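Local coordinates for DNA primase (Aquifex aeolicus, PDB 2AU3), which probably synthesises short RNA primers on single-stranded DNA for the DNA polymerase during replication, as a zinc-binding bacterial primase of the DnaG family, at residues G30-T35 with V49-Q54; N278-L283 with P309-A314. All coordinates share one frame; numbering follows the deposited sequence.

The two contacts belong to different domains of the primase and follow one another along the chain, contact 1 closing before contact 2 opens. Contact 1 joins neighbouring strands of the antiparallel sheet in the N-terminal zinc-binding domain; the side chain of Val-49 lies about 11 Å from the zinc ion, which is held by Cys-37, His-40, Cys-58 and Cys-61. Contact 2 packs two helices of the Toprim domain, where the side chain of Leu-311 is about 11 Å from that of Glu-251, a predicted magnesium ligand. Their centres are 34 Å apart and their nearest atoms about 17 Å, so the two do not touch.

Contact 1: residues G30-T35 with V49-Q54; sequences GSNYRT and VSPSKQ
Tyr-33 and Val-49 form an antiparallel hydrogen-bonded pair: Tyr-33 N donates to Val-49 O over 2.9 Å, nearly straight at 168° and in the carbonyl plane, and Val-49 N returns a 2.8 Å bond to Tyr-33 O. Their side chains share one face of the sheet, where Tyr-33 CB lies 4.3 Å from Val-49 CB. Just beyond the pair, the Tyr-33 ring offers an edge to Pro-51, Tyr-33 CE2 lying 4.0 Å from Pro-51 CG, and the two side chains cross at about a right angle. Asn-32, with CG beside its backbone N (chi1 -62°), carries OD1 across to within 3.3 Å of Ser-50 CB. One water joins these residues, donating to Asn-32 OD1 and bonded to Ser-50 OG. Placed anti to its own nitrogen (chi1 160°), Ser-50 OG also accepts from Lys-53 N at 2.9 Å, an ST motif that ties down the turn leaving the strand. Replacing Ser-50 by an alanine would probably cost Lys-53 N this acceptor and leave the water bridge to Asn-32 OD1 without its Ser-50 end. Farther out, helix 16-23 lies against Tyr-33, Val-49 and Pro-51 through Val-17, Ile-16 and Ile-20. The chemistry is thus divided: paired backbone bonds fix the hairpin of the zinc-ribbon sheet, apolar contacts join it to the helix, and a water bridges Asn-32 and Ser-50 at the open end of the hairpin.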
loop_
_atom_site.group_PDB
_atom_site.type_symbol
_atom_site.label_atom_id
_atom_site.label_comp_id
_atom_site.label_asym_id
_atom_site.label_seq_id
_atom_site.Cartn_x
_atom_site.Cartn_y
_atom_site.Cartn_z
ATOM N N GLY A 30 17.996 -20.285 -3.036
ATOM C CA GLY A 30 16.678 -20.782 -2.651
ATOM C C GLY A 30 15.792 -21.001 -3.871
ATOM O O GLY A 30 16.222 -21.637 -4.854
ATOM N N SER A 31 14.577 -20.433 -3.832
ATOM C CA SER A 31 13.634 -20.534 -4.940
ATOM C C SER A 31 13.808 -19.399 -5.945
ATOM O O SER A 31 13.096 -19.352 -6.944
ATOM C CB SER A 31 12.189 -20.535 -4.428
ATOM O OG SER A 31 11.805 -19.247 -3.985
ATOM N N ASN A 32 14.732 -18.480 -5.655
ATOM C CA ASN A 32 14.934 -17.303 -6.470
ATOM C C ASN A 32 16.271 -17.398 -7.211
ATOM O O ASN A 32 17.038 -18.347 -7.002
ATOM C CB ASN A 32 14.874 -16.030 -5.612
ATOM C CG ASN A 32 13.510 -15.843 -4.929
ATOM O OD1 ASN A 32 12.486 -15.740 -5.589
ATOM N ND2 ASN A 32 13.507 -15.837 -3.594
ATOM N N TYR A 33 16.528 -16.426 -8.083
ATOM C CA TYR A 33 17.851 -16.246 -8.679
ATOM C C TYR A 33 18.346 -14.876 -8.320
ATOM O O TYR A 33 17.553 -13.958 -8.125
ATOM C CB TYR A 33 17.807 -16.395 -10.199
ATOM C CG TYR A 33 17.491 -17.793 -10.652
ATOM C CD1 TYR A 33 18.505 -18.720 -10.854
ATOM C CD2 TYR A 33 16.177 -18.191 -10.886
ATOM C CE1 TYR A 33 18.225 -20.013 -11.267
ATOM C CE2 TYR A 33 15.885 -19.484 -11.305
ATOM C CZ TYR A 33 16.915 -20.388 -11.505
ATOM O OH TYR A 33 16.647 -21.692 -11.899
ATOM N N ARG A 34 19.661 -14.742 -8.187
ATOM C CA ARG A 34 20.240 -13.446 -7.925
ATOM C C ARG A 34 21.513 -13.257 -8.742
ATOM O O ARG A 34 22.142 -14.237 -9.184
ATOM C CB ARG A 34 20.500 -13.236 -6.429
ATOM C CG ARG A 34 21.799 -13.818 -5.974
ATOM C CD ARG A 34 22.325 -13.307 -4.639
ATOM N NE ARG A 34 23.551 -14.049 -4.319
ATOM C CZ ARG A 34 23.925 -14.411 -3.103
ATOM N NH1 ARG A 34 23.183 -14.104 -2.052
ATOM N NH2 ARG A 34 25.039 -15.099 -2.941
ATOM N N THR A 35 21.867 -11.993 -8.943
ATOM C CA THR A 35 23.048 -11.608 -9.710
ATOM C C THR A 35 23.336 -10.142 -9.376
ATOM O O THR A 35 22.627 -9.544 -8.549
ATOM C CB THR A 35 22.794 -11.831 -11.229
ATOM O OG1 THR A 35 23.990 -11.570 -11.982
ATOM C CG2 THR A 35 21.805 -10.826 -11.772
ATOM N N VAL A 49 15.427 -12.388 -9.111
ATOM C CA VAL A 49 14.396 -12.803 -10.033
ATOM C C VAL A 49 13.591 -13.905 -9.362
ATOM O O VAL A 49 14.157 -14.900 -8.918
ATOM C CB VAL A 49 15.012 -13.312 -11.358
ATOM C CG1 VAL A 49 13.906 -13.771 -12.309
ATOM C CG2 VAL A 49 15.890 -12.206 -12.011
ATOM N N SER A 50 12.280 -13.703 -9.233
ATOM C CA SER A 50 11.443 -14.701 -8.578
ATOM C C SER A 50 10.682 -15.469 -9.654
ATOM O O SER A 50 9.885 -14.888 -10.387
ATOM C CB SER A 50 10.472 -14.012 -7.615
ATOM O OG SER A 50 9.371 -14.853 -7.312
ATOM N N PRO A 51 10.961 -16.761 -9.803
ATOM C CA PRO A 51 10.142 -17.588 -10.685
ATOM C C PRO A 51 8.657 -17.607 -10.262
ATOM O O PRO A 51 7.801 -17.666 -11.136
ATOM C CB PRO A 51 10.781 -18.983 -10.564
ATOM C CG PRO A 51 12.193 -18.737 -10.079
ATOM C CD PRO A 51 12.102 -17.496 -9.219
ATOM N N SER A 52 8.345 -17.510 -8.968
ATOM C CA SER A 52 6.938 -17.682 -8.531
ATOM C C SER A 52 6.114 -16.393 -8.703
ATOM O O SER A 52 4.882 -16.429 -8.908
ATOM C CB SER A 52 6.877 -18.132 -7.073
ATOM O OG SER A 52 7.501 -17.173 -6.234
ATOM N N LYS A 53 6.787 -15.249 -8.616
ATOM C CA LYS A 53 6.101 -13.971 -8.814
ATOM C C LYS A 53 6.239 -13.476 -10.256
ATOM O O LYS A 53 5.448 -12.637 -10.715
ATOM C CB LYS A 53 6.573 -12.937 -7.790
ATOM C CG LYS A 53 6.298 -13.376 -6.356
ATOM C CD LYS A 53 6.824 -12.399 -5.290
ATOM C CE LYS A 53 6.550 -12.991 -3.878
ATOM N NZ LYS A 53 6.837 -12.041 -2.768
ATOM N N GLN A 54 7.241 -14.012 -10.973
ATOM C CA GLN A 54 7.491 -13.654 -12.381
ATOM C C GLN A 54 7.870 -12.172 -12.520
ATOM O O GLN A 54 7.529 -11.506 -13.501
ATOM C CB GLN A 54 6.298 -14.022 -13.274
ATOM C CG GLN A 54 6.186 -15.521 -13.628
ATOM C CD GLN A 54 7.363 -16.021 -14.459
ATOM O OE1 GLN A 54 7.566 -15.566 -15.584
ATOM N NE2 GLN A 54 8.135 -16.969 -13.904
HETATM O O HOH W 1 9.964 -18.413 -6.568
HETATM O O HOH W 2 9.986 -15.281 -4.645
#

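Contact 2: residues N278-L283 with P309-A314; sequences NQANLL and PLLLSA
Ala-280 presents its methyl group to the opposing helix at the level of Leu-310 and Leu-311. Ala-280 CB lies 3.5 Å from the backbone O of Leu-310 and 4.0 Å from Leu-310 CB, so the small side chain rests against main chain as much as against side chain. Leu-311 comes at the same methyl from another direction: its CB does not aim straight across, but CG sits beside the backbone N (chi1 -64°) and the extended second torsion sends CD2 to within 3.8 Å of Ala-280 CB. Ala-314 CB points toward helix 277-284 and lies 3.7 Å from Ala-280 O, the two methyls being a looser pair.

Asn-281 starts in the opposite sense, its CB directed away from the second segment. With CG turned beside the backbone N (chi1 -68°), however, its amide swings back and Asn-281 ND2 lies 3.6 Å from Ala-314 CB, a van der Waals approach of an amide nitrogen to a methyl. Leu-283 adds a looser apolar touch, its CD2 at 4.4 Å from Leu-311 CD2. Both leucines also rest on Val-290 of strand 289-293, which places this flank of the interface on the parallel part of the Toprim sheet.

The segment axes approach to 8.5 Å and cross at -44°, a separation consistent with the small side chains of Ala-280 and Ala-314 between the helices. On the second helix, Pro-309 O accepts from both Ser-313 N and Ser-313 OG, from opposite faces of its plane, fastening the last turn ahead of Ala-314. With mostly methyl contacts, some to backbone carbonyls and one to an amide nitrogen, and no hydrogen bond between the segments, this part of the helix pair is probably held by close fit and burial of apolar surface.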
loop_
_atom_site.group_PDB
_atom_site.type_symbol
_atom_site.label_atom_id
_atom_site.label_comp_id
_atom_site.label_asym_id
_atom_site.label_seq_id
_atom_site.Cartn_x
_atom_site.Cartn_y
_atom_site.Cartn_z
ATOM N N ASN A 278 -15.768 -0.374 2.182
ATOM C CA ASN A 278 -15.147 -1.181 1.128
ATOM C C ASN A 278 -13.736 -1.603 1.545
ATOM O O ASN A 278 -13.344 -2.712 1.275
ATOM C CB ASN A 278 -15.095 -0.454 -0.231
ATOM C CG ASN A 278 -16.443 -0.430 -0.931
ATOM O OD1 ASN A 278 -17.332 -1.221 -0.609
ATOM N ND2 ASN A 278 -16.609 0.492 -1.894
ATOM N N GLN A 279 -12.983 -0.707 2.189
ATOM C CA GLN A 279 -11.646 -1.061 2.685
ATOM C C GLN A 279 -11.693 -2.117 3.825
ATOM O O GLN A 279 -10.864 -3.042 3.866
ATOM C CB GLN A 279 -10.883 0.183 3.157
ATOM C CG GLN A 279 -10.453 1.119 2.040
ATOM C CD GLN A 279 -10.145 2.523 2.539
ATOM O OE1 GLN A 279 -10.350 2.846 3.739
ATOM N NE2 GLN A 279 -9.684 3.377 1.633
ATOM N N ALA A 280 -12.648 -1.962 4.748
ATOM C CA ALA A 280 -12.845 -2.957 5.803
ATOM C C ALA A 280 -13.257 -4.326 5.208
ATOM O O ALA A 280 -12.711 -5.352 5.597
ATOM C CB ALA A 280 -13.835 -2.473 6.828
ATOM N N ASN A 281 -14.203 -4.327 4.267
ATOM C CA ASN A 281 -14.574 -5.532 3.515
ATOM C C ASN A 281 -13.341 -6.159 2.856
ATOM O O ASN A 281 -13.123 -7.354 2.969
ATOM C CB ASN A 281 -15.604 -5.222 2.408
ATOM C CG ASN A 281 -16.998 -4.810 2.951
ATOM O OD1 ASN A 281 -17.851 -4.380 2.188
ATOM N ND2 ASN A 281 -17.203 -4.920 4.251
ATOM N N LEU A 282 -12.562 -5.355 2.119
ATOM C CA LEU A 282 -11.355 -5.858 1.468
ATOM C C LEU A 282 -10.386 -6.469 2.497
ATOM O O LEU A 282 -9.884 -7.590 2.323
ATOM C CB LEU A 282 -10.668 -4.753 0.642
ATOM C CG LEU A 282 -9.257 -5.060 0.107
ATOM C CD1 LEU A 282 -9.308 -6.142 -1.024
ATOM C CD2 LEU A 282 -8.577 -3.757 -0.405
ATOM N N LEU A 283 -10.142 -5.756 3.592
ATOM C CA LEU A 283 -9.242 -6.296 4.619
ATOM C C LEU A 283 -9.727 -7.657 5.125
ATOM O O LEU A 283 -8.909 -8.572 5.326
ATOM C CB LEU A 283 -9.087 -5.309 5.791
ATOM C CG LEU A 283 -8.067 -5.584 6.907
ATOM C CD1 LEU A 283 -6.711 -6.078 6.378
ATOM C CD2 LEU A 283 -7.881 -4.305 7.794
ATOM N N PRO A 309 -16.962 -0.124 13.860
ATOM C CA PRO A 309 -18.183 -0.714 13.310
ATOM C C PRO A 309 -18.015 -1.189 11.858
ATOM O O PRO A 309 -18.654 -2.154 11.466
ATOM C CB PRO A 309 -19.171 0.450 13.375
ATOM C CG PRO A 309 -18.653 1.267 14.536
ATOM C CD PRO A 309 -17.189 1.273 14.281
ATOM N N LEU A 310 -17.196 -0.503 11.071
ATOM C CA LEU A 310 -16.955 -0.988 9.697
ATOM C C LEU A 310 -16.227 -2.326 9.728
ATOM O O LEU A 310 -16.549 -3.224 8.944
ATOM C CB LEU A 310 -16.152 0.010 8.854
ATOM C CG LEU A 310 -16.514 1.497 8.967
ATOM C CD1 LEU A 310 -15.541 2.294 8.120
ATOM C CD2 LEU A 310 -17.957 1.767 8.554
ATOM N N LEU A 311 -15.272 -2.458 10.642
ATOM C CA LEU A 311 -14.536 -3.720 10.796
ATOM C C LEU A 311 -15.455 -4.838 11.330
ATOM O O LEU A 311 -15.453 -5.965 10.796
ATOM C CB LEU A 311 -13.285 -3.526 11.673
ATOM C CG LEU A 311 -12.243 -2.576 11.047
ATOM C CD1 LEU A 311 -11.167 -2.247 12.033
ATOM C CD2 LEU A 311 -11.627 -3.211 9.788
ATOM N N LEU A 312 -16.224 -4.519 12.374
ATOM C CA LEU A 312 -17.194 -5.471 12.919
ATOM C C LEU A 312 -18.162 -5.968 11.842
ATOM O O LEU A 312 -18.364 -7.168 11.713
ATOM C CB LEU A 312 -17.923 -4.912 14.154
ATOM C CG LEU A 312 -17.037 -4.613 15.365
ATOM C CD1 LEU A 312 -17.830 -3.900 16.475
ATOM C CD2 LEU A 312 -16.352 -5.893 15.905
ATOM N N SER A 313 -18.708 -5.053 11.036
ATOM C CA SER A 313 -19.663 -5.417 9.985
ATOM C C SER A 313 -19.052 -6.383 8.978
ATOM O O SER A 313 -19.746 -7.258 8.446
ATOM C CB SER A 313 -20.165 -4.179 9.244
ATOM O OG SER A 313 -20.721 -3.263 10.153
ATOM N N ALA A 314 -17.756 -6.215 8.718
ATOM C CA ALA A 314 -17.058 -7.069 7.777
ATOM C C ALA A 314 -16.656 -8.382 8.432
ATOM O O ALA A 314 -16.074 -9.227 7.779
ATOM C CB ALA A 314 -15.848 -6.355 7.214
#